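Local coordinates for protein methionine gamma-lyase (Trichomonas vaginalis, PDB 1E5E) that belongs to the Cys/Met metabolism family of pyridoxal-phosphate-dependent enzymes and is built as an assembly of four chains, at residues Ala89-Ile97 / Leu221-Ile232; Asn133-Lys141 / Lys162-Ala173. One frame throughout, in Å; residues are numbered along the deposited sequence. Where two conformers were deposited one is given.

Contact 1 of 2, residues Ala89-Ile97 / Leu221-Ile232; sequences AIAATVLTI and LICGKADLLQQI
With OG1 turned beside its own backbone N (chi1 -63°), Thr-93 lays its hydroxyl against the branched side chain of Ile-222, and the same rotamer at Thr-96 brings that OG1 over the backbone of Ile-232. Here a helix meets an apolar surface through threonines without leaving their hydroxyls to seek partners across the interface. Thr-93 OG1 lies 3.3 Å from Ile-222 CD1, with CG1 and CG2 of the isoleucine almost as close, and the two side chains run alongside with opposite headings. The hydroxyl is satisfied inside its own helix by a 2.8 Å bond to Ala-89 O. That carbonyl is gripped twice, since Thr-93 N reaches it from the opposite face of its plane. Thr-96 OG1 likewise donates to Ala-92 O, and across the contact it sits 3.5 Å from Ile-232 CA, the two side chains nearly perpendicular.

Small residues line the closest approach: Ala-89 CB meets Ile-222 CG1 at 3.6 Å, and Ala-92 CB meets Ile-232 CG2 at 4.1 Å. Farther along, Ile-97 CG1 touches Leu-228 CD1 at 4.0 Å. The axis of helix 89-97 passes 8.2 Å from that of strand 221-224, at 47°, and makes 101° with helix 226-232. Strand 202-206 continues the apolar layer, Val-204 against Thr-93 and Val-202 against Ile-222 and Leu-228, while Leu-95 O is bonded by Lys-124 of the second subunit.

Ile-90, turned from this contact, touches the bound N-(hydroxy{3-hydroxy-2-methyl-5-[(phosphonooxy)methyl]pyridin-4-yl}methyl)norvaline. Helix 86-97, which follows strand 79-83 in the sequence and packs on antiparallel strand 220-224, belongs to the seven-stranded α/β core characteristic of the aspartate aminotransferase-like fold (fold type I) of pyridoxal-phosphate enzymes.

Contact 2 of 2, residues Asn133-Lys141 / Lys162-Ala173; sequences NTAIPGEVK and KIIDMERVCKDA
Lys-162 grips Asn-133 and Arg-168 reaches Ala-135, two polar links that tie the paired turns of 133-139 to the segment carrying helix 166-173. The ammonium of Lys-162 donates to Asn-133 OD1 at 2.8 Å, arriving from above the amide plane and not along a lone pair; a bend at chi3 (68°) in an otherwise extended chain carries NZ there. The other grip is looser: Arg-168 NH2 approaches Ala-135 O at 2.8 Å, near the plane of the guanidinium, but the N-H...O angle of 119° makes the bond weak. Over one face of that guanidinium lies the ring of Pro-137, its CG 3.8 Å above the plane and over the centre. Apolar contacts accompany these grips. Thr-134 OG1 faces Ile-164 CD1 at 3.3 Å, and farther along, toward Lys-141, Val-140 packs its CG2 on Val-169 CG1 at 4.2 Å and its CG1 on the CB of Asp-172.

A second shell sets these groups. Asn-133 OD1 also accepts from Ala-135 N, closing an Asx turn, and the two donors reach it from opposite faces. Asp-165 N-caps helix 166-173 through Arg-168 N, and its OD2 lies 3.4 Å from Arg-168 NH1, well out of the guanidinium plane, an attraction of charges alone. Water 2 joins Ala-135 O to Asp-165 N, and water 3, held by Gly-138 N, gives a 2.7 Å bond to Asp-172 OD2. Asp-107 pairs with Lys-162 NZ and accepts from Thr-134 OG1, tying both sides to the end of strand 103-107.

The turns follow edge strand 128-132 and lead into helix 139-143. Helix 166-174 rests Val-169 on strand 148-154 and Ala-173 on strand 180-184, while Ile-163 reaches helix 298-304.

Overall arrangement
The two contacts share no helix or strand, yet both border the same seven-stranded sheet: contact 1 includes strand 220-224 toward one edge, and contact 2 begins just after strand 128-132 at the other. Their centres are 22 Å apart, and their nearest atoms about 12 Å. Contact 1 is mostly buried, borders a second subunit and touches the ligand pocket; its interface is mainly aliphatic, with threonine hydroxyls that bond within their own helix. Contact 2 is partly buried, met by no other chain of the assembly, and joined by charged side chains, backbone carbonyls and bridging waters, with Ile-164 and Val-169 packed against the sheet.

Contact 1 of 2, residues Ala89-Ile97 / Leu221-Ile232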
# COMPACT_ATOMS: atom_id res chain seq x y z
N ALA A 89 -0.74 17.28 -14.98
CA ALA A 89 -1.51 17.00 -16.16
C ALA A 89 -1.61 18.29 -17.00
O ALA A 89 -1.33 18.23 -18.20
CB ALA A 89 -2.92 16.50 -15.86
N ILE A 90 -1.90 19.40 -16.33
CA ILE A 90 -1.98 20.67 -17.04
C ILE A 90 -0.63 21.06 -17.66
O ILE A 90 -0.53 21.40 -18.85
CB ILE A 90 -2.53 21.79 -16.14
CG1 ILE A 90 -4.01 21.50 -15.75
CG2 ILE A 90 -2.45 23.13 -16.87
CD1 ILE A 90 -4.38 22.13 -14.42
N ALA A 91 0.43 20.98 -16.87
CA ALA A 91 1.74 21.38 -17.28
C ALA A 91 2.27 20.48 -18.38
O ALA A 91 2.83 20.97 -19.37
CB ALA A 91 2.65 21.36 -16.05
N ALA A 92 2.11 19.16 -18.26
CA ALA A 92 2.66 18.25 -19.27
C ALA A 92 1.98 18.51 -20.61
O ALA A 92 2.60 18.39 -21.66
CB ALA A 92 2.48 16.79 -18.88
N THR A 93 0.69 18.84 -20.54
CA THR A 93 -0.08 19.16 -21.73
C THR A 93 0.39 20.48 -22.32
O THR A 93 0.87 20.53 -23.46
CB THR A 93 -1.58 19.23 -21.36
OG1 THR A 93 -1.99 17.92 -20.91
CG2 THR A 93 -2.43 19.71 -22.52
N VAL A 94 0.31 21.60 -21.59
CA VAL A 94 0.69 22.85 -22.21
C VAL A 94 2.20 22.93 -22.46
O VAL A 94 2.53 23.61 -23.43
CB VAL A 94 0.21 24.12 -21.49
CG1 VAL A 94 -1.30 24.07 -21.27
CG2 VAL A 94 0.94 24.36 -20.18
N LEU A 95 3.11 22.26 -21.74
CA LEU A 95 4.54 22.38 -22.05
C LEU A 95 4.93 21.52 -23.24
O LEU A 95 5.98 21.76 -23.86
CB LEU A 95 5.40 22.12 -20.84
CG LEU A 95 5.22 23.12 -19.68
CD1 LEU A 95 6.03 22.64 -18.49
CD2 LEU A 95 5.64 24.55 -20.09
N THR A 96 4.11 20.55 -23.63
CA THR A 96 4.36 19.76 -24.82
C THR A 96 3.94 20.57 -26.06
O THR A 96 4.64 20.56 -27.07
CB THR A 96 3.51 18.47 -24.85
OG1 THR A 96 3.91 17.67 -23.72
CG2 THR A 96 3.67 17.64 -26.10
N ILE A 97 2.77 21.18 -25.96
CA ILE A 97 2.23 21.94 -27.10
C ILE A 97 3.07 23.18 -27.40
O ILE A 97 3.48 23.38 -28.54
CB ILE A 97 0.76 22.31 -26.87
CG1 ILE A 97 -0.10 21.04 -26.77
CG2 ILE A 97 0.20 23.17 -28.00
CD1 ILE A 97 -1.42 21.29 -26.06
N LEU A 221 -5.12 13.63 -14.78
CA LEU A 221 -5.41 12.94 -16.03
C LEU A 221 -5.51 13.87 -17.21
O LEU A 221 -5.95 15.01 -17.13
CB LEU A 221 -6.75 12.17 -15.94
CG LEU A 221 -6.85 11.14 -14.79
CD1 LEU A 221 -8.28 11.02 -14.27
CD2 LEU A 221 -6.28 9.77 -15.17
N ILE A 222 -5.09 13.38 -18.38
CA ILE A 222 -5.09 14.08 -19.62
C ILE A 222 -5.83 13.22 -20.63
O ILE A 222 -5.50 12.02 -20.61
CB ILE A 222 -3.68 14.32 -20.17
CG1 ILE A 222 -2.80 15.07 -19.16
CG2 ILE A 222 -3.80 15.09 -21.50
CD1 ILE A 222 -1.32 15.00 -19.50
N CYS A 223 -6.88 13.74 -21.29
CA CYS A 223 -7.65 12.86 -22.17
C CYS A 223 -7.76 13.51 -23.56
O CYS A 223 -8.04 14.72 -23.61
CB CYS A 223 -9.09 12.71 -21.66
SG CYS A 223 -9.19 12.20 -19.93
N GLY A 224 -7.58 12.74 -24.61
CA GLY A 224 -7.65 13.36 -25.94
C GLY A 224 -7.22 12.34 -27.00
O GLY A 224 -7.29 11.14 -26.79
N LYS A 225 -6.82 12.85 -28.15
CA LYS A 225 -6.41 12.05 -29.29
C LYS A 225 -5.12 11.30 -28.97
O LYS A 225 -4.22 11.87 -28.40
CB LYS A 225 -6.10 12.92 -30.52
CG LYS A 225 -7.25 13.76 -31.04
CD LYS A 225 -8.32 12.87 -31.68
CE LYS A 225 -9.46 13.78 -32.16
NZ LYS A 225 -10.57 12.89 -32.63
N ALA A 226 -4.95 10.17 -29.63
CA ALA A 226 -3.76 9.34 -29.44
C ALA A 226 -2.50 10.04 -29.91
O ALA A 226 -1.46 9.93 -29.27
CB ALA A 226 -4.05 7.99 -30.12
N ASP A 227 -2.56 10.75 -31.04
CA ASP A 227 -1.37 11.41 -31.57
C ASP A 227 -0.81 12.42 -30.58
O ASP A 227 0.37 12.36 -30.20
CB ASP A 227 -1.71 12.08 -32.91
CG ASP A 227 -0.59 12.85 -33.57
OD1 ASP A 227 -0.87 13.57 -34.58
OD2 ASP A 227 0.62 12.80 -33.20
N LEU A 228 -1.65 13.39 -30.19
CA LEU A 228 -1.21 14.39 -29.25
C LEU A 228 -0.81 13.78 -27.91
O LEU A 228 0.21 14.16 -27.36
CB LEU A 228 -2.24 15.51 -29.03
CG LEU A 228 -1.82 16.51 -27.94
CD1 LEU A 228 -0.62 17.36 -28.35
CD2 LEU A 228 -3.00 17.43 -27.60
N LEU A 229 -1.57 12.83 -27.37
CA LEU A 229 -1.21 12.27 -26.07
C LEU A 229 0.04 11.43 -26.11
O LEU A 229 0.80 11.40 -25.12
CB LEU A 229 -2.40 11.50 -25.51
CG LEU A 229 -3.32 12.41 -24.69
CD1 LEU A 229 -3.93 13.52 -25.53
CD2 LEU A 229 -4.40 11.59 -24.02
N GLN A 230 0.33 10.87 -27.30
CA GLN A 230 1.61 10.15 -27.42
C GLN A 230 2.73 11.17 -27.35
O GLN A 230 3.76 10.96 -26.70
CB GLN A 230 1.52 9.28 -28.66
CG GLN A 230 2.84 8.74 -29.18
CD GLN A 230 3.52 7.75 -28.26
OE1 GLN A 230 2.93 7.16 -27.35
NE2 GLN A 230 4.83 7.53 -28.46
N GLN A 231 2.54 12.37 -27.91
CA GLN A 231 3.59 13.39 -27.78
C GLN A 231 3.71 13.84 -26.32
O GLN A 231 4.82 14.07 -25.80
CB GLN A 231 3.36 14.58 -28.71
CG GLN A 231 2.99 14.35 -30.16
CD GLN A 231 2.51 15.61 -30.87
OE1 GLN A 231 1.46 15.66 -31.53
NE2 GLN A 231 3.27 16.69 -30.69
N ILE A 232 2.58 14.05 -25.64
CA ILE A 232 2.60 14.47 -24.24
C ILE A 232 3.30 13.44 -23.35
O ILE A 232 4.09 13.79 -22.47
CB ILE A 232 1.16 14.68 -23.70
CG1 ILE A 232 0.55 15.91 -24.40
CG2 ILE A 232 1.10 14.80 -22.17
CD1 ILE A 232 -0.95 16.09 -24.16

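Contact 2 of 2, residues Asn133-Lys141 / Lys162-Ala173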
# COMPACT_ATOMS: atom_id res chain seq x y z
N ASN A 133 -12.44 36.88 -20.43
CA ASN A 133 -13.67 36.26 -19.94
C ASN A 133 -14.18 35.46 -21.15
O ASN A 133 -14.84 36.01 -22.06
CB ASN A 133 -14.74 37.21 -19.41
CG ASN A 133 -15.90 36.50 -18.72
OD1 ASN A 133 -16.06 35.30 -18.92
ND2 ASN A 133 -16.69 37.19 -17.89
N THR A 134 -13.89 34.15 -21.18
CA THR A 134 -14.32 33.38 -22.36
C THR A 134 -15.82 33.17 -22.32
O THR A 134 -16.39 32.77 -23.32
CB THR A 134 -13.64 32.01 -22.48
OG1 THR A 134 -14.08 31.26 -21.31
CG2 THR A 134 -12.13 32.14 -22.50
N ALA A 135 -16.54 33.46 -21.24
CA ALA A 135 -17.98 33.35 -21.14
C ALA A 135 -18.67 34.45 -21.93
O ALA A 135 -19.84 34.30 -22.30
CB ALA A 135 -18.46 33.36 -19.70
N ILE A 136 -17.97 35.52 -22.28
CA ILE A 136 -18.51 36.63 -23.06
C ILE A 136 -18.31 36.52 -24.55
O ILE A 136 -17.21 36.53 -25.10
CB ILE A 136 -17.85 37.95 -22.55
CG1 ILE A 136 -18.21 38.05 -21.07
CG2 ILE A 136 -18.34 39.14 -23.37
CD1 ILE A 136 -17.72 39.23 -20.30
N PRO A 137 -19.42 36.46 -25.30
CA PRO A 137 -19.40 36.42 -26.75
C PRO A 137 -18.39 37.41 -27.31
O PRO A 137 -18.31 38.56 -26.89
CB PRO A 137 -20.80 36.88 -27.11
CG PRO A 137 -21.67 36.48 -25.97
CD PRO A 137 -20.80 36.49 -24.75
N GLY A 138 -17.58 36.96 -28.26
CA GLY A 138 -16.55 37.74 -28.91
C GLY A 138 -15.18 37.80 -28.28
O GLY A 138 -14.16 37.92 -28.97
N GLU A 139 -15.05 37.68 -26.96
CA GLU A 139 -13.71 37.83 -26.37
C GLU A 139 -12.68 36.86 -26.93
O GLU A 139 -11.55 37.30 -27.13
CB GLU A 139 -13.82 37.82 -24.87
CG GLU A 139 -14.54 39.02 -24.28
CD GLU A 139 -13.85 40.32 -24.67
OE1 GLU A 139 -12.79 40.63 -24.10
OE2 GLU A 139 -14.38 40.96 -25.61
N VAL A 140 -13.03 35.63 -27.23
CA VAL A 140 -12.06 34.66 -27.73
C VAL A 140 -11.54 35.10 -29.08
O VAL A 140 -10.34 35.38 -29.22
CB VAL A 140 -12.64 33.23 -27.82
CG1 VAL A 140 -11.68 32.34 -28.61
CG2 VAL A 140 -12.87 32.66 -26.43
N LYS A 141 -12.44 35.21 -30.04
CA LYS A 141 -12.06 35.62 -31.37
C LYS A 141 -11.29 36.94 -31.39
O LYS A 141 -10.28 37.05 -32.10
CB LYS A 141 -13.26 35.73 -32.31
CG LYS A 141 -12.97 34.96 -33.60
CD LYS A 141 -13.67 35.55 -34.82
CE LYS A 141 -12.98 35.09 -36.10
NZ LYS A 141 -11.49 35.22 -35.97
N LYS A 162 -18.61 29.95 -12.59
CA LYS A 162 -19.06 30.63 -13.80
C LYS A 162 -19.23 29.57 -14.90
O LYS A 162 -18.36 28.70 -15.00
CB LYS A 162 -18.14 31.74 -14.26
CG LYS A 162 -18.35 32.29 -15.66
CD LYS A 162 -17.28 33.35 -15.98
CE LYS A 162 -15.88 32.77 -16.12
NZ LYS A 162 -15.01 33.82 -16.80
N ILE A 163 -20.32 29.64 -15.66
CA ILE A 163 -20.49 28.65 -16.71
C ILE A 163 -19.96 29.17 -18.03
O ILE A 163 -20.17 30.33 -18.32
CB ILE A 163 -22.01 28.32 -16.91
CG1 ILE A 163 -22.59 27.89 -15.56
CG2 ILE A 163 -22.22 27.28 -17.99
CD1 ILE A 163 -22.02 26.61 -14.99
N ILE A 164 -19.30 28.34 -18.82
CA ILE A 164 -18.79 28.81 -20.10
C ILE A 164 -19.45 27.97 -21.17
O ILE A 164 -19.50 26.75 -21.05
CB ILE A 164 -17.27 28.73 -20.20
CG1 ILE A 164 -16.62 29.70 -19.19
CG2 ILE A 164 -16.79 28.99 -21.64
CD1 ILE A 164 -15.20 29.23 -18.91
N ASP A 165 -19.96 28.62 -22.20
CA ASP A 165 -20.52 27.96 -23.37
C ASP A 165 -19.37 27.42 -24.23
O ASP A 165 -18.75 28.11 -25.03
CB ASP A 165 -21.38 28.96 -24.16
CG ASP A 165 -22.00 28.31 -25.37
OD1 ASP A 165 -21.54 27.28 -25.89
OD2 ASP A 165 -22.98 28.90 -25.86
N MET A 166 -19.09 26.14 -24.03
CA MET A 166 -17.99 25.43 -24.67
C MET A 166 -18.13 25.32 -26.19
O MET A 166 -17.13 25.52 -26.89
CB MET A 166 -17.83 24.00 -24.10
CG MET A 166 -17.35 24.01 -22.66
SD MET A 166 -16.86 22.41 -22.00
CE MET A 166 -18.45 21.63 -21.81
N GLU A 167 -19.34 25.01 -26.64
CA GLU A 167 -19.50 24.93 -28.09
C GLU A 167 -19.12 26.26 -28.78
O GLU A 167 -18.38 26.26 -29.76
CB GLU A 167 -20.90 24.54 -28.49
CG GLU A 167 -20.97 24.24 -29.98
CD GLU A 167 -22.24 23.49 -30.32
OE1 GLU A 167 -23.06 23.18 -29.43
OE2 GLU A 167 -22.39 23.16 -31.51
N ARG A 168 -19.55 27.36 -28.17
CA ARG A 168 -19.25 28.67 -28.68
C ARG A 168 -17.76 28.98 -28.67
O ARG A 168 -17.25 29.49 -29.68
CB ARG A 168 -19.91 29.83 -27.90
CG ARG A 168 -19.88 31.07 -28.82
CD ARG A 168 -20.73 32.20 -28.26
NE ARG A 168 -20.09 32.70 -27.04
CZ ARG A 168 -20.78 32.67 -25.89
NH1 ARG A 168 -22.02 32.18 -25.83
NH2 ARG A 168 -20.16 33.12 -24.81
N VAL A 169 -17.10 28.69 -27.54
CA VAL A 169 -15.68 28.94 -27.44
C VAL A 169 -14.97 28.09 -28.49
O VAL A 169 -14.03 28.58 -29.13
CB VAL A 169 -15.18 28.63 -26.01
CG1 VAL A 169 -13.66 28.54 -25.91
CG2 VAL A 169 -15.72 29.64 -24.99
N CYS A 170 -15.36 26.84 -28.66
CA CYS A 170 -14.67 26.00 -29.64
C CYS A 170 -14.85 26.51 -31.06
O CYS A 170 -13.88 26.54 -31.83
CB CYS A 170 -15.11 24.53 -29.52
SG CYS A 170 -14.50 23.81 -27.97
N LYS A 171 -16.07 26.92 -31.44
CA LYS A 171 -16.25 27.43 -32.81
C LYS A 171 -15.41 28.68 -33.03
O LYS A 171 -14.70 28.76 -34.02
CB LYS A 171 -17.71 27.71 -33.12
CG LYS A 171 -18.53 26.40 -33.11
CD LYS A 171 -19.97 26.88 -33.26
CE LYS A 171 -21.01 25.80 -33.42
NZ LYS A 171 -22.35 26.41 -33.09
N ASP A 172 -15.35 29.59 -32.08
CA ASP A 172 -14.45 30.73 -32.20
C ASP A 172 -12.97 30.36 -32.26
O ASP A 172 -12.21 30.89 -33.08
CB ASP A 172 -14.77 31.70 -31.05
CG ASP A 172 -16.14 32.34 -31.24
OD1 ASP A 172 -16.92 32.15 -32.21
OD2 ASP A 172 -16.52 33.06 -30.31
N ALA A 173 -12.49 29.47 -31.38
CA ALA A 173 -11.09 29.09 -31.39
C ALA A 173 -10.75 28.39 -32.70
O ALA A 173 -9.71 28.65 -33.30
CB ALA A 173 -10.78 28.07 -30.27
O HOH W 1 -18.30 31.28 -24.42
O HOH W 2 -20.83 31.51 -22.02
O HOH W 3 -18.53 34.77 -29.60
O HOH W 4 -15.16 34.87 -29.42